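Local structure of bifunctional enzyme cysn/cysc (Mycobacterium tuberculosis, 4BZP) at residues D112-L115 and Q116-E119; H137-G140 and I141-Y145. The protein catalyses the ATP-dependent 3'-phosphorylation of adenosine 5'-phosphosulfate through its APS kinase domain, a step in sulfate activation. One frame throughout, in Å; residues are numbered along the deposited sequence.

Interaction 1 of 2, residues D112-L115 and Q116-E119; sequences DTPL and QDCE. With EDO (1,2-ethanediol), chain F.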
ATOM      1  N   ASP A 112       8.970 -24.415  -8.213  1.00  6.73           N
ATOM      2  CA  ASP A 112       9.192 -25.801  -7.738  1.00  7.14           C
ATOM      3  C   ASP A 112      10.602 -26.263  -7.997  1.00  8.35           C
ATOM      4  O   ASP A 112      10.888 -27.025  -8.932  1.00  8.93           O
ATOM      5  CB  ASP A 112       8.203 -26.766  -8.345  1.00  8.03           C
ATOM      6  CG  ASP A 112       8.248 -28.171  -7.699  1.00  8.46           C
ATOM      7  OD1 ASP A 112       8.944 -28.350  -6.682  1.00 11.42           O
ATOM      8  OD2 ASP A 112       7.487 -29.027  -8.230  1.00 11.81           O
ATOM      9  N   THR A 113      11.512 -25.758  -7.173  1.00  8.06           N
ATOM     10  CA  THR A 113      12.920 -26.160  -7.157  1.00  8.97           C
ATOM     11  C   THR A 113      13.173 -26.910  -5.864  1.00  9.17           C
ATOM     12  O   THR A 113      12.806 -26.409  -4.789  1.00  9.44           O
ATOM     13  CB  THR A 113      13.801 -24.879  -7.263  1.00  9.66           C
ATOM     14  OG1 THR A 113      13.533 -24.187  -8.510  1.00 11.45           O
ATOM     15  CG2 THR A 113      15.281 -25.215  -7.196  1.00  9.53           C
ATOM     16  N   PRO A 114      13.747 -28.105  -5.956  1.00  9.71           N
ATOM     17  CA  PRO A 114      13.975 -28.908  -4.749  1.00 10.18           C
ATOM     18  C   PRO A 114      14.910 -28.238  -3.760  1.00  9.68           C
ATOM     19  O   PRO A 114      15.765 -27.433  -4.163  1.00  9.05           O
ATOM     20  CB  PRO A 114      14.634 -30.188  -5.280  1.00 11.61           C
ATOM     21  CG  PRO A 114      14.752 -30.114  -6.700  1.00 12.55           C
ATOM     22  CD  PRO A 114      14.300 -28.737  -7.171  1.00 10.56           C
ATOM     23  N   LEU A 115      14.756 -28.547  -2.484  1.00  8.71           N
ATOM     24  CA  LEU A 115      15.602 -28.064  -1.467  1.00  8.73           C
ATOM     25  C   LEU A 115      17.088 -28.169  -1.834  1.00  8.82           C
ATOM     26  O   LEU A 115      17.828 -27.224  -1.596  1.00  7.46           O
ATOM     27  CB  LEU A 115      15.346 -28.823  -0.167  1.00 10.51           C
ATOM     28  CG  LEU A 115      16.217 -28.453   1.054  1.00 12.41           C
ATOM     29  CD1 LEU A 115      15.932 -27.049   1.501  1.00 13.46           C
ATOM     30  CD2 LEU A 115      15.911 -29.395   2.218  1.00 14.25           C
ATOM     31  N   GLN A 116      17.545 -29.322  -2.269  1.00  9.61           N
ATOM     32  CA  GLN A 116      18.960 -29.512  -2.573  0.50 10.83           C
ATOM     33  C   GLN A 116      19.470 -28.498  -3.566  1.00 10.17           C
ATOM     34  O   GLN A 116      20.597 -28.007  -3.425  1.00 10.34           O
ATOM     35  CB  GLN A 116      19.225 -30.941  -3.092  0.50 12.92           C
ATOM     36  CG  GLN A 116      19.312 -31.978  -1.981  0.50 16.55           C
ATOM     37  CD  GLN A 116      19.998 -33.252  -2.445  0.50 19.60           C
ATOM     38  OE1 GLN A 116      20.581 -33.301  -3.536  0.50 26.34           O
ATOM     39  NE2 GLN A 116      19.931 -34.285  -1.629  0.50 22.12           N
ATOM     40  N   ASP A 117      18.654 -28.213  -4.566  1.00  8.67           N
ATOM     41  CA  ASP A 117      19.061 -27.255  -5.580  1.00  9.63           C
ATOM     42  C   ASP A 117      19.047 -25.856  -4.967  1.00  8.36           C
ATOM     43  O   ASP A 117      19.923 -25.019  -5.239  1.00  7.90           O
ATOM     44  CB  ASP A 117      18.145 -27.249  -6.805  1.00 11.64           C
ATOM     45  CG  ASP A 117      18.171 -28.472  -7.657  1.00 14.77           C
ATOM     46  OD1 ASP A 117      19.028 -29.330  -7.469  1.00 20.55           O
ATOM     47  OD2 ASP A 117      17.287 -28.500  -8.617  1.00 17.05           O
ATOM     48  N   CYS A 118      18.024 -25.519  -4.186  1.00  6.72           N
ATOM     49  CA  CYS A 118      17.977 -24.186  -3.544  1.00  6.46           C
ATOM     50  C   CYS A 118      19.148 -23.944  -2.627  1.00  6.43           C
ATOM     51  O   CYS A 118      19.719 -22.836  -2.591  1.00  6.05           O
ATOM     52  CB  CYS A 118      16.693 -24.059  -2.718  1.00  6.63           C
ATOM     53  SG  CYS A 118      15.131 -24.014  -3.675  1.00  7.19           S
ATOM     54  N   GLU A 119      19.481 -24.971  -1.863  1.00  6.60           N
ATOM     55  CA  GLU A 119      20.607 -24.884  -0.946  1.00  7.15           C
ATOM     56  C   GLU A 119      21.932 -24.765  -1.694  1.00  7.09           C
ATOM     57  O   GLU A 119      22.821 -24.030  -1.214  1.00  7.58           O
ATOM     58  CB  GLU A 119      20.614 -26.054   0.031  1.00  8.38           C
ATOM     59  CG  GLU A 119      21.738 -25.923   1.048  1.00  9.20           C
ATOM     60  CD  GLU A 119      21.492 -26.718   2.303  1.00 10.92           C
ATOM     61  OE1 GLU A 119      20.660 -27.631   2.301  1.00 12.25           O
ATOM     62  OE2 GLU A 119      22.133 -26.375   3.333  1.00 12.58           O
TER
HETATM   63  C1  EDO F1194      10.316 -27.614  -3.184  1.00 25.06           C
HETATM   64  O1  EDO F1194      10.199 -26.958  -4.426  1.00 25.06           O
HETATM   65  C2  EDO F1194       9.036 -27.254  -2.498  1.00 23.95           C
HETATM   66  O2  EDO F1194       8.380 -28.476  -2.325  1.00 20.55           O
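Thr113 meets Asp117 and Cys118 with its methyl group. Thr113 CG2 lies 3.5 Å from Asp117 CB and 3.7 Å from Cys118 SG. With OG1 opposite the carbonyl carbon (chi1 -61°), the methyl is left opposite the backbone N, facing the helix. OG1 bonds Ser16 O. The Asp117 carboxylate meets one edge of the Pro114 ring obliquely, with Asp117 OD2 3.3 Å from Pro114 CD. Pro114 is the N-cap. Its carbonyl receives a nearly straight bond from the helix, with Cys118 N 3.0 Å from Pro114 O (167° at the hydrogen). Asp117 N adds a weak bond to the same oxygen. The next bond along the helix joins Glu119 N to Leu115 O, 2.8 Å apart. The carboxylate of Glu119 leaves the turn to pair with Arg131. The Asp112 carboxylate forms salt bridges with Arg147 through OD1 and Arg154 through OD2. An ethanediol sits beside it, its O1 2.7 Å from Thr113 O and 2.9 Å from Asp112 OD1. Backbone bonds thus start the helix. The Thr113 methyl and the Pro114 ring edge pack on its first turn, the ring against a carboxylate oxygen. Arginines probably balance the charges of Asp112 and Glu119.

Interaction 2 of 2, residues H137-G140 and I141-Y145; sequences HFTG and IDSPY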
ATOM      1  N   HIS A 137      13.501 -21.719  12.471  1.00 11.92           N
ATOM      2  CA  HIS A 137      12.200 -21.698  11.783  1.00 12.47           C
ATOM      3  C   HIS A 137      12.355 -21.289  10.332  1.00 11.72           C
ATOM      4  O   HIS A 137      11.628 -20.437   9.824  1.00 12.28           O
ATOM      5  CB  HIS A 137      11.253 -20.790  12.530  1.00 14.60           C
ATOM      6  CG  HIS A 137      10.973 -21.314  13.906  1.00 17.07           C
ATOM      7  ND1 HIS A 137       9.986 -22.241  14.143  1.00 21.42           N
ATOM      8  CD2 HIS A 137      11.606 -21.120  15.088  1.00 19.13           C
ATOM      9  CE1 HIS A 137       9.998 -22.574  15.427  1.00 21.86           C
ATOM     10  NE2 HIS A 137      10.981 -21.915  16.020  1.00 19.87           N
ATOM     11  N   PHE A 138      13.381 -21.857   9.711  1.00  9.87           N
ATOM     12  CA  PHE A 138      13.721 -21.583   8.319  1.00  9.46           C
ATOM     13  C   PHE A 138      12.940 -22.586   7.472  1.00  8.93           C
ATOM     14  O   PHE A 138      13.110 -23.823   7.577  1.00  8.30           O
ATOM     15  CB  PHE A 138      15.204 -21.790   8.118  1.00  9.73           C
ATOM     16  CG  PHE A 138      15.711 -21.396   6.759  1.00 11.13           C
ATOM     17  CD1 PHE A 138      15.577 -22.227   5.680  1.00 12.47           C
ATOM     18  CD2 PHE A 138      16.231 -20.165   6.597  1.00 12.62           C
ATOM     19  CE1 PHE A 138      16.085 -21.831   4.441  1.00 13.38           C
ATOM     20  CE2 PHE A 138      16.765 -19.767   5.367  1.00 15.04           C
ATOM     21  CZ  PHE A 138      16.641 -20.613   4.298  1.00 13.26           C
ATOM     22  N   THR A 139      12.066 -22.064   6.601  1.00  8.18           N
ATOM     23  CA  THR A 139      11.190 -22.901   5.779  1.00  8.31           C
ATOM     24  C   THR A 139      12.007 -23.880   4.937  1.00  8.08           C
ATOM     25  O   THR A 139      12.959 -23.529   4.264  1.00  9.81           O
ATOM     26  CB  THR A 139      10.341 -22.009   4.878  1.00  8.32           C
ATOM     27  OG1 THR A 139       9.502 -21.185   5.700  1.00  8.99           O
ATOM     28  CG2 THR A 139       9.501 -22.809   3.961  1.00  9.12           C
ATOM     29  N   GLY A 140      11.633 -25.149   5.009  1.00  9.76           N
ATOM     30  CA  GLY A 140      12.324 -26.215   4.294  1.00 11.76           C
ATOM     31  C   GLY A 140      13.329 -26.977   5.124  1.00 12.85           C
ATOM     32  O   GLY A 140      13.793 -28.062   4.709  1.00 14.75           O
ATOM     33  N   ILE A 141      13.698 -26.426   6.266  1.00 12.78           N
ATOM     34  CA  ILE A 141      14.698 -27.030   7.160  1.00 14.45           C
ATOM     35  C   ILE A 141      14.045 -27.352   8.489  1.00 14.32           C
ATOM     36  O   ILE A 141      13.863 -28.551   8.819  1.00 18.22           O
ATOM     37  CB  ILE A 141      15.927 -26.158   7.352  1.00 14.88           C
ATOM     38  CG1 ILE A 141      16.690 -26.080   6.027  1.00 15.86           C
ATOM     39  CG2 ILE A 141      16.839 -26.777   8.424  1.00 16.14           C
ATOM     40  CD1 ILE A 141      17.782 -25.085   6.047  1.00 15.83           C
ATOM     41  N   ASP A 142      13.630 -26.328   9.203  1.00 13.14           N
ATOM     42  CA  ASP A 142      12.960 -26.564  10.518  1.00 14.20           C
ATOM     43  C   ASP A 142      11.649 -25.826  10.641  1.00 14.20           C
ATOM     44  O   ASP A 142      11.207 -25.496  11.723  1.00 16.17           O
ATOM     45  CB  ASP A 142      13.927 -26.287  11.659  1.00 14.79           C
ATOM     46  CG  ASP A 142      14.277 -24.861  11.778  1.00 16.57           C
ATOM     47  OD1 ASP A 142      14.505 -24.211  10.740  1.00 14.74           O
ATOM     48  OD2 ASP A 142      14.422 -24.342  12.907  1.00 18.04           O
ATOM     49  N   SER A 143      10.966 -25.634   9.505  1.00 11.68           N
ATOM     50  CA  SER A 143       9.635 -25.118   9.436  1.00 11.33           C
ATOM     51  C   SER A 143       9.062 -25.614   8.099  1.00 10.76           C
ATOM     52  O   SER A 143       9.751 -25.652   7.106  1.00 10.47           O
ATOM     53  CB  SER A 143       9.664 -23.576   9.476  1.00 10.67           C
ATOM     54  OG  SER A 143       8.337 -23.057   9.597  1.00 12.99           O
ATOM     55  N   PRO A 144       7.808 -25.959   8.059  1.00  9.58           N
ATOM     56  CA  PRO A 144       7.305 -26.627   6.846  1.00  9.43           C
ATOM     57  C   PRO A 144       7.033 -25.733   5.657  1.00  8.18           C
ATOM     58  O   PRO A 144       6.623 -24.558   5.825  1.00  8.60           O
ATOM     59  CB  PRO A 144       5.996 -27.220   7.316  1.00 10.64           C
ATOM     60  CG  PRO A 144       5.500 -26.291   8.394  1.00 11.47           C
ATOM     61  CD  PRO A 144       6.771 -25.896   9.108  1.00 10.38           C
ATOM     62  N   TYR A 145       7.265 -26.298   4.490  1.00  7.18           N
ATOM     63  CA  TYR A 145       6.790 -25.692   3.241  1.00  7.10           C
ATOM     64  C   TYR A 145       5.625 -26.585   2.780  1.00  7.16           C
ATOM     65  O   TYR A 145       5.823 -27.812   2.641  1.00  8.78           O
ATOM     66  CB  TYR A 145       7.883 -25.568   2.171  1.00  6.52           C
ATOM     67  CG  TYR A 145       7.371 -24.916   0.914  1.00  6.49           C
ATOM     68  CD1 TYR A 145       7.070 -23.566   0.911  1.00  6.52           C
ATOM     69  CD2 TYR A 145       7.023 -25.669  -0.187  1.00  6.47           C
ATOM     70  CE1 TYR A 145       6.534 -22.960  -0.213  1.00  5.87           C
ATOM     71  CE2 TYR A 145       6.451 -25.067  -1.307  1.00  6.48           C
ATOM     72  CZ  TYR A 145       6.192 -23.718  -1.310  1.00  6.47           C
ATOM     73  OH  TYR A 145       5.537 -23.107  -2.369  1.00  6.65           O
TER
HETATM   74  O   HOH W   1       8.119 -22.294  12.189  1.00 31.92           O
HETATM   75  O   HOH W   2       7.457 -22.411   7.137  1.00 10.00           O
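Ile141 packs against Phe138, three residues back, with CD1 of Ile141 3.6 Å from CD1 of Phe138. The two side chains meet at a slant. Ile141 N also bonds to Phe138 O, at 3.0 Å. This closes a type II beta turn over Thr139 and Gly140, with Gly140 at the third position, where phi is positive. A CB there would jam against the preceding carbonyl oxygen.

Asp142 adds its own N-H to Phe138 O, which therefore accepts two bonds. Its carboxylate then turns back to the backbone. OD2 lies 2.8 Å from His137 N, and OD1 lies 2.8 Å from Phe138 N. Both N-H groups come from above the carboxylate plane, 37° and 40° out of it. CG sits between the backbone N and the carbonyl carbon (chi1 68°), which brings the group back over these two amides and fixes its rotation.

Ser143 sets CB against the His137 carbonyl carbon. Its own carbonyl takes the Gly140 N-H, with Gly140 N 2.9 Å from Ser143 O. Its OG meets two waters. One leads to His137 ND1. The other reaches Thr139 OG1 and donates to Pro144 O.

Tyr145 ends the segment. Its CB lies 3.7 Å from Thr139 CG2, and that methyl sits at the edge of the ring. Tyr145 OH goes on to bond Thr11. The Tyr145 side chain touches Leu13, and Phe138 touches Ser14; Leu13 and Ser14 belong to the ADP pocket. The whole is a compact loop built on a type II turn and laid beside the nucleotide-binding loop, consistent with the lid region of P-loop kinases.

In the fold
The chain leaves strand 106-111 of the parallel sheet and enters interaction 1, where the loop turns into helix 115-121. Helix 126-131 follows, and then interaction 2 folds the loop 137-145 back on itself before strand 153-155. The two contacts lie in series and neither nest nor cross. Their centres are about 13 Å apart, yet they touch directly: Leu115 CD2 lies 3.5 Å from Gly140 O. Tyr127 of helix 126-131 joins them as well, touching Leu115 and Cys118 on one hand and meeting the Phe138 ring edge-to-face. Both contacts also reach Leu13 beside the ADP, through Cys118 and Tyr145. Asp112 is tied by backbone bonds to Leu155.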